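PDB 3PYI: spindle assembly abnormal protein 6 from Caenorhabditis elegans, which serves as the central scaffold of the centriole and sets its nine-fold symmetry, its globular N-terminal domain linking coiled-coil dimers into the inner ring of the cartwheel. Local coordinates for residues E142-L150 with I161-V169. The protein carries 1 engineered substitution. Sequence-based numbering, arbitrary orientation.
Sequences EKNFCSFEL and IFSIKLHAV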
loop_
_atom_site.group_PDB
_atom_site.type_symbol
_atom_site.label_atom_id
_atom_site.label_comp_id
_atom_site.label_asym_id
_atom_site.label_seq_id
_atom_site.Cartn_x
_atom_site.Cartn_y
_atom_site.Cartn_z
ATOM N N GLU A 142 -18.748 1.544 -19.749
ATOM C CA GLU A 142 -19.493 0.650 -20.629
ATOM C C GLU A 142 -19.617 -0.764 -20.062
ATOM O O GLU A 142 -20.206 -1.639 -20.691
ATOM C CB GLU A 142 -18.828 0.571 -22.003
ATOM C CG GLU A 142 -18.646 1.907 -22.682
ATOM C CD GLU A 142 -17.917 1.781 -23.998
ATOM O OE1 GLU A 142 -18.257 0.867 -24.774
ATOM O OE2 GLU A 142 -17.006 2.595 -24.259
ATOM N N LYS A 143 -19.044 -0.998 -18.889
ATOM C CA LYS A 143 -19.149 -2.303 -18.252
ATOM C C LYS A 143 -18.498 -3.397 -19.099
ATOM O O LYS A 143 -18.976 -4.535 -19.160
ATOM C CB LYS A 143 -20.614 -2.633 -17.946
ATOM C CG LYS A 143 -21.283 -1.606 -17.028
ATOM C CD LYS A 143 -22.802 -1.624 -17.143
ATOM C CE LYS A 143 -23.420 -2.848 -16.486
ATOM N NZ LYS A 143 -24.919 -2.767 -16.467
ATOM N N ASN A 144 -17.398 -3.048 -19.753
ATOM C CA ASN A 144 -16.591 -4.043 -20.438
ATOM C C ASN A 144 -15.521 -4.611 -19.508
ATOM O O ASN A 144 -15.078 -5.750 -19.665
ATOM C CB ASN A 144 -15.948 -3.433 -21.676
ATOM C CG ASN A 144 -16.978 -2.956 -22.687
ATOM O OD1 ASN A 144 -16.936 -1.813 -23.143
ATOM N ND2 ASN A 144 -17.917 -3.831 -23.035
ATOM N N PHE A 145 -15.117 -3.806 -18.533
ATOM C CA PHE A 145 -14.094 -4.197 -17.577
ATOM C C PHE A 145 -14.453 -3.736 -16.182
ATOM O O PHE A 145 -15.175 -2.753 -16.001
ATOM C CB PHE A 145 -12.752 -3.581 -17.953
ATOM C CG PHE A 145 -12.229 -4.036 -19.280
ATOM C CD1 PHE A 145 -11.665 -5.290 -19.422
ATOM C CD2 PHE A 145 -12.296 -3.206 -20.385
ATOM C CE1 PHE A 145 -11.174 -5.715 -20.650
ATOM C CE2 PHE A 145 -11.809 -3.621 -21.612
ATOM C CZ PHE A 145 -11.250 -4.875 -21.748
ATOM N N CYS A 146 -13.954 -4.457 -15.194
ATOM C CA CYS A 146 -13.983 -3.957 -13.837
ATOM C C CYS A 146 -12.705 -4.342 -13.102
ATOM O O CYS A 146 -12.127 -5.404 -13.322
ATOM C CB CYS A 146 -15.218 -4.441 -13.079
ATOM S SG CYS A 146 -15.081 -6.083 -12.406
ATOM N N SER A 147 -12.267 -3.447 -12.234
ATOM C CA SER A 147 -11.095 -3.675 -11.410
ATOM C C SER A 147 -11.553 -4.262 -10.079
ATOM O O SER A 147 -12.383 -3.682 -9.386
ATOM C CB SER A 147 -10.363 -2.346 -11.199
ATOM O OG SER A 147 -9.254 -2.500 -10.329
ATOM N N PHE A 148 -11.052 -5.440 -9.748
ATOM C CA PHE A 148 -11.369 -6.062 -8.474
ATOM C C PHE A 148 -10.229 -5.725 -7.520
ATOM O O PHE A 148 -9.099 -6.172 -7.734
ATOM C CB PHE A 148 -11.447 -7.580 -8.655
ATOM C CG PHE A 148 -11.605 -8.330 -7.373
ATOM C CD1 PHE A 148 -12.854 -8.540 -6.833
ATOM C CD2 PHE A 148 -10.504 -8.827 -6.704
ATOM C CE1 PHE A 148 -13.008 -9.232 -5.649
ATOM C CE2 PHE A 148 -10.656 -9.522 -5.518
ATOM C CZ PHE A 148 -11.914 -9.715 -4.989
ATOM N N GLU A 149 -10.518 -4.950 -6.478
ATOM C CA GLU A 149 -9.467 -4.449 -5.582
ATOM C C GLU A 149 -9.628 -4.909 -4.145
ATOM O O GLU A 149 -10.718 -4.901 -3.607
ATOM C CB GLU A 149 -9.420 -2.928 -5.625
ATOM C CG GLU A 149 -9.348 -2.389 -7.040
ATOM C CD GLU A 149 -9.014 -0.920 -7.095
ATOM O OE1 GLU A 149 -9.383 -0.190 -6.152
ATOM O OE2 GLU A 149 -8.395 -0.496 -8.096
ATOM N N LEU A 150 -8.524 -5.319 -3.532
ATOM C CA LEU A 150 -8.551 -5.766 -2.150
ATOM C C LEU A 150 -7.775 -4.765 -1.272
ATOM O O LEU A 150 -6.696 -4.329 -1.647
ATOM C CB LEU A 150 -7.909 -7.150 -2.071
ATOM C CG LEU A 150 -8.298 -8.032 -0.892
ATOM C CD1 LEU A 150 -9.810 -8.133 -0.797
ATOM C CD2 LEU A 150 -7.684 -9.410 -1.072
ATOM N N ILE A 161 -4.101 -3.564 -1.405
ATOM C CA ILE A 161 -3.162 -4.675 -1.541
ATOM C C ILE A 161 -2.886 -5.008 -2.994
ATOM O O ILE A 161 -1.740 -5.034 -3.414
ATOM C CB ILE A 161 -3.609 -5.927 -0.809
ATOM C CG1 ILE A 161 -3.848 -5.615 0.665
ATOM C CG2 ILE A 161 -2.533 -7.017 -0.967
ATOM C CD1 ILE A 161 -4.199 -6.811 1.485
ATOM N N PHE A 162 -3.935 -5.266 -3.766
ATOM C CA PHE A 162 -3.757 -5.465 -5.195
ATOM C C PHE A 162 -5.043 -5.137 -5.934
ATOM O O PHE A 162 -6.100 -4.982 -5.323
ATOM C CB PHE A 162 -3.293 -6.911 -5.509
ATOM C CG PHE A 162 -4.328 -7.966 -5.208
ATOM C CD1 PHE A 162 -4.240 -8.732 -4.063
ATOM C CD2 PHE A 162 -5.391 -8.184 -6.066
ATOM C CE1 PHE A 162 -5.195 -9.691 -3.773
ATOM C CE2 PHE A 162 -6.351 -9.141 -5.781
ATOM C CZ PHE A 162 -6.255 -9.896 -4.639
ATOM N N SER A 163 -4.937 -4.995 -7.250
ATOM C CA SER A 163 -6.121 -4.922 -8.092
ATOM C C SER A 163 -5.931 -5.838 -9.289
ATOM O O SER A 163 -4.834 -5.938 -9.846
ATOM C CB SER A 163 -6.380 -3.492 -8.561
ATOM O OG SER A 163 -5.315 -3.043 -9.369
ATOM N N ILE A 164 -6.995 -6.538 -9.658
ATOM C CA ILE A 164 -6.986 -7.376 -10.852
ATOM C C ILE A 164 -8.050 -6.859 -11.817
ATOM O O ILE A 164 -9.198 -6.660 -11.433
ATOM C CB ILE A 164 -7.249 -8.855 -10.513
ATOM C CG1 ILE A 164 -6.210 -9.371 -9.510
ATOM C CG2 ILE A 164 -7.193 -9.726 -11.782
ATOM C CD1 ILE A 164 -6.488 -10.784 -9.014
ATOM N N LYS A 165 -7.651 -6.606 -13.055
ATOM C CA LYS A 165 -8.588 -6.215 -14.079
ATOM C C LYS A 165 -9.346 -7.447 -14.572
ATOM O O LYS A 165 -8.757 -8.360 -15.137
ATOM C CB LYS A 165 -7.855 -5.553 -15.242
ATOM C CG LYS A 165 -8.785 -4.847 -16.228
ATOM C CD LYS A 165 -8.013 -4.313 -17.422
ATOM C CE LYS A 165 -8.909 -3.515 -18.358
ATOM N NZ LYS A 165 -8.196 -3.097 -19.604
ATOM N N LEU A 166 -10.650 -7.481 -14.324
ATOM C CA LEU A 166 -11.499 -8.551 -14.843
ATOM C C LEU A 166 -12.231 -8.050 -16.089
ATOM O O LEU A 166 -12.525 -6.862 -16.204
ATOM C CB LEU A 166 -12.528 -8.982 -13.793
ATOM C CG LEU A 166 -12.024 -9.167 -12.365
ATOM C CD1 LEU A 166 -13.183 -9.453 -11.429
ATOM C CD2 LEU A 166 -10.989 -10.283 -12.305
ATOM N N HIS A 167 -12.523 -8.953 -17.021
ATOM C CA HIS A 167 -13.231 -8.572 -18.241
ATOM C C HIS A 167 -14.623 -9.195 -18.291
ATOM O O HIS A 167 -14.865 -10.258 -17.709
ATOM C CB HIS A 167 -12.434 -8.959 -19.493
ATOM C CG HIS A 167 -12.104 -10.416 -19.571
ATOM N ND1 HIS A 167 -10.959 -10.953 -19.017
ATOM C CD2 HIS A 167 -12.770 -11.449 -20.137
ATOM C CE1 HIS A 167 -10.934 -12.255 -19.239
ATOM N NE2 HIS A 167 -12.022 -12.582 -19.915
ATOM N N ALA A 168 -15.530 -8.519 -18.992
ATOM C CA ALA A 168 -16.911 -8.970 -19.124
ATOM C C ALA A 168 -17.006 -10.344 -19.779
ATOM O O ALA A 168 -16.384 -10.611 -20.813
ATOM C CB ALA A 168 -17.756 -7.942 -19.902
ATOM N N VAL A 169 -17.797 -11.209 -19.160
ATOM C CA VAL A 169 -18.015 -12.549 -19.669
ATOM C C VAL A 169 -19.193 -12.552 -20.642
ATOM O O VAL A 169 -19.008 -12.672 -21.853
ATOM C CB VAL A 169 -18.318 -13.526 -18.519
ATOM C CG1 VAL A 169 -18.782 -14.875 -19.069
ATOM C CG2 VAL A 169 -17.102 -13.672 -17.605
#
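Lys165, paired with Ser147 in the antiparallel register, reaches diagonally to Phe145, whose own partner is His167, and makes a cation-pi contact on one face of the hairpin formed by strands 145-152 and 160-168. Lys165 runs fully extended, CG anti to its backbone N (chi1 -168°), which brings NZ to 3.9 Å from the Phe145 ring centroid, almost on the ring normal. Its CE lies over the same face, 3.4 Å from Phe145 CD1, while CB of His167 approaches Phe145 CE1 at 3.7 Å.

Seven backbone hydrogen bonds tie the strands, among them reciprocal pairs between Cys146 and Leu166 and between Phe148 and Ile164; the bond from Phe148 N to Ile164 O measures 2.8 Å.

On the face of Phe145, Ser147 OG donates a hydrogen bond to Glu149 OE2 (3.1 Å), on the anti side and somewhat out of the carboxylate plane, and Ser163 CB packs 3.5 Å from Glu149 CG.

The other face is apolar. Leu150 lies alongside Phe162, its CB over the ring, toward the rim, in a CH-pi contact and its CD2 3.7 Å from Phe162 CE1. Leu166 CD1 touches both Cys146 SG and Phe148 CB (3.8 Å to the latter). Ile57 of strand 51-58 meets Cys146, Phe148 and Leu166, and Phe92 stands edge-to-face with Phe162, beside which Ile156 of the second subunit packs.

The hairpin is thus two-sided: one face turns apolar side chains into the core of the SAS-6 N-terminal domain, a beta-sandwich, the other carries polar and charged groups, with Lys165 settled against an aromatic ring.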